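Local coordinates for protein aminotransferase, class III (Thermomicrobium roseum, PDB 6IO1) that acts as a thermostable (S)-enantioselective omega-transaminase that depends on pyridoxal 5'-phosphate to move amino groups between substrates, at residues E41-W46 against L428-A433; V63-G68 against E344-N349; T264-T269 against R336-L341. All blocks are in the same frame, centred on the assembly; numbering follows the deposited sequence.

Interaction 1 (E41-W46 against L428-A433); sequences EGVWVW and LTISRA
Val43 meets the 428-433 segment with a single methyl: its CG1 lies 4.1 Å from Ile430 CA, and the same CG1 is 4.3 Å from Ile430 CB. On the flank of that methyl sits Thr429 OG1, 4.2 Å from Val43 CG1, as the valine and threonine side chains slide past each other in opposite directions. Ile430 thus offers the root of its side chain, and it also packs on Ser353 and Cys435. Val43 owes its place to a type II' turn from Glu41 to Trp44, closed by Trp44 N to Glu41 O at 2.9 Å, with Gly42 supplying the positive phi. The other branch, CG2, lies 3.8 Å above one face of the Trp44 ring, toward its rim. Behind the second segment, Asn349 ND2 bonds to the carbonyls of Leu428 and Ile430, and Ser431 is the N-cap of helix 432-450, its own backbone N taken by Glu434. The contact therefore joins a hairpin turn to the lead-in of the C-terminal helix through dispersion and burial; the polar bonds run within the turn, from Gly42 to His67 and Val43 to Asp55, and to Asn349 and Glu434, and none of these joins the two segments.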
# COMPACT_ATOMS: atom_id res chain seq x y z
N GLU B 41 24.24 -1.73 -9.96
CA GLU B 41 24.38 -1.11 -11.27
C GLU B 41 23.99 -2.13 -12.33
O GLU B 41 24.48 -3.26 -12.32
CB GLU B 41 25.81 -0.61 -11.51
CG GLU B 41 25.94 0.42 -12.64
CD GLU B 41 25.84 -0.20 -14.02
OE1 GLU B 41 26.35 -1.32 -14.22
OE2 GLU B 41 25.26 0.45 -14.92
N GLY B 42 23.13 -1.72 -13.26
CA GLY B 42 22.65 -2.63 -14.28
C GLY B 42 21.98 -3.83 -13.65
O GLY B 42 21.04 -3.70 -12.85
N VAL B 43 22.45 -5.02 -14.00
CA VAL B 43 21.91 -6.27 -13.48
C VAL B 43 22.69 -6.77 -12.28
O VAL B 43 22.44 -7.87 -11.79
CB VAL B 43 21.85 -7.35 -14.57
CG1 VAL B 43 21.14 -6.82 -15.81
CG2 VAL B 43 23.25 -7.84 -14.91
N TRP B 44 23.64 -5.97 -11.78
CA TRP B 44 24.56 -6.39 -10.74
C TRP B 44 24.23 -5.71 -9.42
O TRP B 44 23.82 -4.55 -9.39
CB TRP B 44 26.01 -6.07 -11.13
CG TRP B 44 26.41 -6.66 -12.44
CD1 TRP B 44 26.55 -6.01 -13.63
CD2 TRP B 44 26.72 -8.03 -12.69
NE1 TRP B 44 26.93 -6.90 -14.61
CE2 TRP B 44 27.04 -8.15 -14.06
CE3 TRP B 44 26.75 -9.18 -11.90
CZ2 TRP B 44 27.40 -9.36 -14.64
CZ3 TRP B 44 27.10 -10.38 -12.48
CH2 TRP B 44 27.42 -10.46 -13.84
N VAL B 45 24.43 -6.45 -8.33
CA VAL B 45 24.31 -5.93 -6.97
C VAL B 45 25.50 -6.44 -6.17
O VAL B 45 26.16 -7.41 -6.54
CB VAL B 45 22.99 -6.34 -6.29
CG1 VAL B 45 21.80 -5.65 -6.95
CG2 VAL B 45 22.82 -7.85 -6.31
N TRP B 46 25.82 -5.73 -5.10
CA TRP B 46 26.92 -6.10 -4.22
C TRP B 46 26.43 -6.18 -2.79
O TRP B 46 25.63 -5.35 -2.35
CB TRP B 46 28.09 -5.11 -4.33
CG TRP B 46 28.85 -5.21 -5.62
CD1 TRP B 46 30.01 -5.88 -5.83
CD2 TRP B 46 28.49 -4.62 -6.88
NE1 TRP B 46 30.41 -5.75 -7.14
CE2 TRP B 46 29.49 -4.98 -7.81
CE3 TRP B 46 27.43 -3.82 -7.31
CZ2 TRP B 46 29.46 -4.56 -9.14
CZ3 TRP B 46 27.39 -3.41 -8.63
CH2 TRP B 46 28.40 -3.78 -9.53
N LEU B 428 15.14 -5.98 -17.74
CA LEU B 428 14.89 -6.00 -19.18
C LEU B 428 16.12 -5.66 -20.01
O LEU B 428 16.11 -5.87 -21.22
CB LEU B 428 13.75 -5.04 -19.54
CG LEU B 428 12.43 -5.13 -18.77
CD1 LEU B 428 11.35 -4.32 -19.47
CD2 LEU B 428 11.98 -6.57 -18.59
N THR B 429 17.18 -5.13 -19.39
CA THR B 429 18.38 -4.73 -20.09
C THR B 429 19.43 -5.83 -20.18
O THR B 429 20.53 -5.58 -20.67
CB THR B 429 19.00 -3.50 -19.42
OG1 THR B 429 19.31 -3.81 -18.05
CG2 THR B 429 18.03 -2.33 -19.45
N ILE B 430 19.12 -7.04 -19.69
CA ILE B 430 20.13 -8.09 -19.59
C ILE B 430 20.69 -8.43 -20.96
O ILE B 430 19.95 -8.62 -21.93
CB ILE B 430 19.55 -9.32 -18.87
CG1 ILE B 430 20.66 -10.33 -18.55
CG2 ILE B 430 18.44 -9.97 -19.69
CD1 ILE B 430 20.25 -11.37 -17.53
N SER B 431 22.01 -8.46 -21.05
CA SER B 431 22.70 -8.81 -22.28
C SER B 431 22.91 -10.31 -22.41
O SER B 431 22.60 -11.10 -21.50
CB SER B 431 24.06 -8.11 -22.34
OG SER B 431 25.00 -8.73 -21.46
N ARG B 432 23.57 -10.68 -23.51
CA ARG B 432 23.95 -12.09 -23.81
C ARG B 432 24.98 -12.61 -22.80
O ARG B 432 24.80 -13.76 -22.34
CB ARG B 432 24.50 -12.19 -25.24
CG ARG B 432 24.76 -13.61 -25.70
CD ARG B 432 25.23 -13.67 -27.14
NE ARG B 432 25.43 -15.04 -27.61
CZ ARG B 432 24.49 -15.78 -28.19
NH1 ARG B 432 23.28 -15.28 -28.39
NH2 ARG B 432 24.77 -17.01 -28.58
N ALA B 433 25.99 -11.81 -22.42
CA ALA B 433 26.99 -12.31 -21.50
C ALA B 433 26.42 -12.47 -20.11
O ALA B 433 26.67 -13.48 -19.44
CB ALA B 433 28.20 -11.38 -21.50

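Interaction 2 (V63-G68 against E344-N349); sequences VNIGHG and ERLWEN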
# COMPACT_ATOMS: atom_id res chain seq x y z
N VAL B 63 12.70 -4.27 -11.17
CA VAL B 63 13.76 -3.36 -11.59
C VAL B 63 14.00 -3.55 -13.09
O VAL B 63 15.01 -4.12 -13.51
CB VAL B 63 15.06 -3.58 -10.78
CG1 VAL B 63 16.06 -2.47 -11.08
CG2 VAL B 63 14.75 -3.61 -9.30
N ASN B 64 13.05 -3.07 -13.90
CA ASN B 64 13.04 -3.39 -15.32
C ASN B 64 14.18 -2.73 -16.08
O ASN B 64 14.83 -3.37 -16.91
CB ASN B 64 11.69 -3.01 -15.92
CG ASN B 64 10.57 -3.93 -15.46
OD1 ASN B 64 10.74 -4.71 -14.53
ND2 ASN B 64 9.42 -3.84 -16.12
N ILE B 65 14.46 -1.44 -15.81
CA ILE B 65 15.51 -0.75 -16.54
C ILE B 65 16.88 -0.89 -15.88
O ILE B 65 17.85 -0.30 -16.36
CB ILE B 65 15.19 0.75 -16.74
CG1 ILE B 65 15.32 1.52 -15.43
CG2 ILE B 65 13.81 0.92 -17.35
CD1 ILE B 65 15.25 3.02 -15.60
N GLY B 66 16.98 -1.64 -14.79
CA GLY B 66 18.25 -1.88 -14.13
C GLY B 66 18.56 -0.86 -13.05
O GLY B 66 17.90 0.17 -12.90
N HIS B 67 19.59 -1.18 -12.27
CA HIS B 67 20.01 -0.33 -11.17
C HIS B 67 20.90 0.80 -11.68
O HIS B 67 21.47 0.75 -12.77
CB HIS B 67 20.77 -1.14 -10.12
CG HIS B 67 20.00 -2.29 -9.55
ND1 HIS B 67 18.97 -2.13 -8.65
CD2 HIS B 67 20.12 -3.62 -9.74
CE1 HIS B 67 18.49 -3.31 -8.31
NE2 HIS B 67 19.17 -4.24 -8.97
N GLY B 68 21.02 1.84 -10.85
CA GLY B 68 21.99 2.90 -11.08
C GLY B 68 21.65 3.94 -12.12
O GLY B 68 22.56 4.59 -12.64
N GLU B 344 14.57 3.16 -25.20
CA GLU B 344 15.41 1.99 -25.39
C GLU B 344 14.63 0.78 -25.87
O GLU B 344 15.24 -0.24 -26.20
CB GLU B 344 16.16 1.66 -24.10
CG GLU B 344 17.06 2.80 -23.63
CD GLU B 344 17.88 2.45 -22.40
OE1 GLU B 344 17.80 1.29 -21.94
OE2 GLU B 344 18.61 3.33 -21.90
N ARG B 345 13.30 0.88 -25.93
CA ARG B 345 12.44 -0.18 -26.44
C ARG B 345 12.77 -1.52 -25.78
O ARG B 345 12.99 -2.54 -26.44
CB ARG B 345 12.55 -0.25 -27.97
CG ARG B 345 12.06 1.02 -28.67
CD ARG B 345 12.05 0.86 -30.17
NE ARG B 345 10.84 0.17 -30.58
CZ ARG B 345 9.61 0.70 -30.55
NH1 ARG B 345 8.59 -0.04 -30.93
NH2 ARG B 345 9.42 1.95 -30.16
N LEU B 346 12.76 -1.50 -24.45
CA LEU B 346 13.21 -2.63 -23.59
C LEU B 346 12.38 -3.89 -23.84
O LEU B 346 12.88 -4.99 -23.55
CB LEU B 346 13.18 -2.21 -22.12
CG LEU B 346 14.22 -1.17 -21.72
CD1 LEU B 346 14.23 -0.96 -20.21
CD2 LEU B 346 15.60 -1.58 -22.20
N TRP B 347 11.14 -3.75 -24.32
CA TRP B 347 10.31 -4.94 -24.60
C TRP B 347 11.02 -5.82 -25.63
O TRP B 347 10.85 -7.06 -25.57
CB TRP B 347 8.89 -4.56 -25.03
CG TRP B 347 8.84 -3.60 -26.18
CD1 TRP B 347 8.86 -3.90 -27.51
CD2 TRP B 347 8.76 -2.16 -26.10
NE1 TRP B 347 8.80 -2.76 -28.26
CE2 TRP B 347 8.74 -1.68 -27.42
CE3 TRP B 347 8.70 -1.25 -25.04
CZ2 TRP B 347 8.66 -0.31 -27.71
CZ3 TRP B 347 8.63 0.09 -25.33
CH2 TRP B 347 8.61 0.55 -26.64
N GLU B 348 11.73 -5.21 -26.58
CA GLU B 348 12.42 -5.96 -27.62
C GLU B 348 13.55 -6.80 -27.03
O GLU B 348 13.68 -8.00 -27.33
CB GLU B 348 12.97 -5.01 -28.69
CG GLU B 348 11.90 -4.26 -29.47
CD GLU B 348 12.50 -3.35 -30.52
OE1 GLU B 348 13.74 -3.26 -30.60
OE2 GLU B 348 11.72 -2.72 -31.27
N ASN B 349 14.38 -6.19 -26.19
CA ASN B 349 15.43 -6.95 -25.51
C ASN B 349 14.84 -7.98 -24.57
O ASN B 349 15.41 -9.05 -24.39
CB ASN B 349 16.38 -6.03 -24.75
CG ASN B 349 17.64 -6.75 -24.30
OD1 ASN B 349 18.44 -7.19 -25.12
ND2 ASN B 349 17.81 -6.88 -22.99
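Leu346 CD1 presses against Ile65 CG2 at 3.4 Å, closer than carbons usually approach, so the two buried side chains are tightly wedged where they cross obliquely. The first bond of the leucine side chain heads toward the loop: CG is anti to the carbonyl carbon (chi1 -69°), and an extended second torsion carries CD1 to the tip, which also lies 3.9 Å from Ile65 CA and 4.1 Å from Asn64 O. Ile65 divides its branches. With chi1 at 72°, CG1 stands between the backbone N and the carbonyl carbon and leads CD1 off to helix 328-344, where Asn337 and Ile340 receive it, leaving CG2 to face the leucine.

Leu346 is set by the sharp join between two helices. Arg345, in positive phi, is the C-prime residue of a Schellman motif that ends helix 328-344, with Leu346 N bonded to Leu341 O. The arginine folds over the new helix: Trp347 CZ2 lies over the centre of one guanidinium face, while Arg345 NE gives a 3.1 Å salt bridge to Glu348 OE2, fairly straight at 161°, lying in the guanidinium plane but reaching the carboxylate from above its plane. Asn64 turns its amide oxygen to Arg268. The chemistry is thus split: a close methyl-methyl contact sets the leucine against the 63-68 loop, Arg69 links Ile65 O through NE to the Glu344 carboxylate through NH1, and the Arg345-Glu348 pair stays within the 344-349 segment.

Interaction 3 (T264-T269 against R336-L341); sequences TGFGRT and RNLDIL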
# COMPACT_ATOMS: atom_id res chain seq x y z
N THR B 264 3.62 -8.55 -15.44
CA THR B 264 3.78 -8.57 -16.89
C THR B 264 3.92 -7.16 -17.47
O THR B 264 4.51 -7.00 -18.54
CB THR B 264 2.60 -9.28 -17.54
OG1 THR B 264 1.38 -8.61 -17.17
CG2 THR B 264 2.53 -10.73 -17.08
N GLY B 265 3.39 -6.16 -16.78
CA GLY B 265 3.33 -4.83 -17.36
C GLY B 265 4.70 -4.20 -17.56
O GLY B 265 5.68 -4.54 -16.90
N PHE B 266 4.73 -3.27 -18.51
CA PHE B 266 5.91 -2.45 -18.80
C PHE B 266 7.09 -3.29 -19.28
O PHE B 266 8.21 -3.18 -18.79
CB PHE B 266 6.28 -1.59 -17.59
CG PHE B 266 5.18 -0.65 -17.17
CD1 PHE B 266 5.06 0.60 -17.76
CD2 PHE B 266 4.25 -1.02 -16.21
CE1 PHE B 266 4.04 1.46 -17.39
CE2 PHE B 266 3.23 -0.17 -15.84
CZ PHE B 266 3.13 1.08 -16.43
N GLY B 267 6.81 -4.15 -20.27
CA GLY B 267 7.83 -4.74 -21.11
C GLY B 267 8.35 -6.12 -20.75
O GLY B 267 9.21 -6.63 -21.48
N ARG B 268 7.88 -6.75 -19.67
CA ARG B 268 8.50 -7.99 -19.23
C ARG B 268 8.26 -9.14 -20.22
O ARG B 268 9.15 -9.98 -20.42
CB ARG B 268 8.02 -8.38 -17.84
CG ARG B 268 8.75 -9.59 -17.27
CD ARG B 268 8.88 -9.56 -15.76
NE ARG B 268 9.76 -8.49 -15.28
CZ ARG B 268 11.08 -8.57 -15.25
NH1 ARG B 268 11.70 -9.67 -15.67
NH2 ARG B 268 11.80 -7.55 -14.79
N THR B 269 7.09 -9.20 -20.84
CA THR B 269 6.73 -10.35 -21.67
C THR B 269 7.22 -10.24 -23.11
O THR B 269 7.01 -11.18 -23.89
CB THR B 269 5.21 -10.55 -21.68
OG1 THR B 269 4.58 -9.46 -22.36
CG2 THR B 269 4.67 -10.63 -20.26
N ARG B 336 10.04 9.56 -16.00
CA ARG B 336 11.41 9.38 -16.48
C ARG B 336 11.69 7.92 -16.84
O ARG B 336 12.34 7.63 -17.86
CB ARG B 336 12.40 9.87 -15.42
CG ARG B 336 13.72 10.36 -15.99
CD ARG B 336 13.55 11.67 -16.73
NE ARG B 336 14.78 12.07 -17.41
CZ ARG B 336 15.12 11.68 -18.63
NH1 ARG B 336 14.31 10.89 -19.33
NH2 ARG B 336 16.27 12.09 -19.16
N ASN B 337 11.20 6.99 -16.02
CA ASN B 337 11.37 5.57 -16.29
C ASN B 337 10.70 5.18 -17.60
O ASN B 337 11.24 4.38 -18.36
CB ASN B 337 10.81 4.76 -15.12
CG ASN B 337 10.97 3.27 -15.32
OD1 ASN B 337 12.08 2.75 -15.34
ND2 ASN B 337 9.85 2.57 -15.48
N LEU B 338 9.51 5.72 -17.86
CA LEU B 338 8.83 5.47 -19.12
C LEU B 338 9.61 6.06 -20.29
O LEU B 338 9.67 5.46 -21.37
CB LEU B 338 7.41 6.03 -19.08
CG LEU B 338 6.42 5.23 -18.24
CD1 LEU B 338 5.03 5.84 -18.31
CD2 LEU B 338 6.40 3.78 -18.68
N ASP B 339 10.21 7.24 -20.09
CA ASP B 339 11.06 7.81 -21.13
C ASP B 339 12.16 6.82 -21.51
O ASP B 339 12.37 6.53 -22.70
CB ASP B 339 11.69 9.12 -20.65
CG ASP B 339 10.68 10.23 -20.49
OD1 ASP B 339 9.55 10.09 -21.01
OD2 ASP B 339 11.01 11.25 -19.85
N ILE B 340 12.85 6.28 -20.51
CA ILE B 340 13.95 5.35 -20.77
C ILE B 340 13.43 4.05 -21.39
O ILE B 340 14.01 3.53 -22.34
CB ILE B 340 14.75 5.10 -19.49
CG1 ILE B 340 15.42 6.40 -19.03
CG2 ILE B 340 15.80 4.02 -19.72
CD1 ILE B 340 16.21 6.27 -17.75
N LEU B 341 12.33 3.52 -20.85
CA LEU B 341 11.80 2.24 -21.33
C LEU B 341 11.37 2.33 -22.79
O LEU B 341 11.67 1.44 -23.59
CB LEU B 341 10.63 1.81 -20.44
CG LEU B 341 10.14 0.36 -20.50
CD1 LEU B 341 11.16 -0.58 -19.89
CD2 LEU B 341 8.80 0.23 -19.80
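Phe266 lies against Leu338 and Leu341, one turn apart on helix 328-344, and so joins that helix to a core loop of the fold type I (aspartate aminotransferase-like) PLP fold of class-III aminotransferases. The loop follows strand 256-260 of the mixed sheet that also includes strands 221-226 and 284-287; the last residue of that strand, Asp260, lines the cofactor pocket, and the side chain of Phe266 is about 12 Å from the bound 4'-deoxy-4'-aminopyridoxal-5'-phosphate.

At the start of the helical segment, Arg336 faces helix 70-82 and makes a weak, long salt bridge from NH1 to Asp339 OD2, 3.4 Å away. Asn337 turns its amide to the loop after Lys289, bonding through OD1 to Ser293 OG and weakly through ND2 to the carbonyls of Gly290 and Ile291. Leu338 makes the first direct touch: with chi1 at -74° its side chain lies beside its own backbone N, and CD2 arrives at the edge of the Phe266 ring, near its plane, 3.6 Å from Phe266 CE1 and equally close to CD1 of that ring. Leu338 also packs on Leu100, Arg103 and Leu107 of helix 95-107, while Phe273 meets the Phe266 ring edge-to-face. In Leu341, CG swings opposite the backbone N (chi1 -164°); CD2 also lies at the ring edge, near its plane, and 3.8 Å from Phe266 CB. The loop backbone meets it in a tight bend, with positive phi at both Phe266 and Gly267. Both methyls of Leu341 approach Phe266 O from one side, CD2 at 3.6 Å and CD1 at 4.1 Å.

Overall arrangement
From the N terminus, the chain first lays down the hairpin turn of 41-46, then the 63-68 loop, then the 264-269 loop after strand 256-260. Helix 328-344 returns to 264-269 in interaction 3, closing the shortest loop. At the end of that helix, 344-349 closes interaction 2 around it, and 428-433 closes interaction 1 outside both, so the three are nested and none cross. They are also continuous in space: Leu428 packs on Phe266 and Leu341, and Asn64 of interaction 2 hydrogen-bonds the 264-269 loop. Together they tie the N-terminal hairpin and the C-terminal helix 432-450 to the helix junction and to the cofactor-binding core.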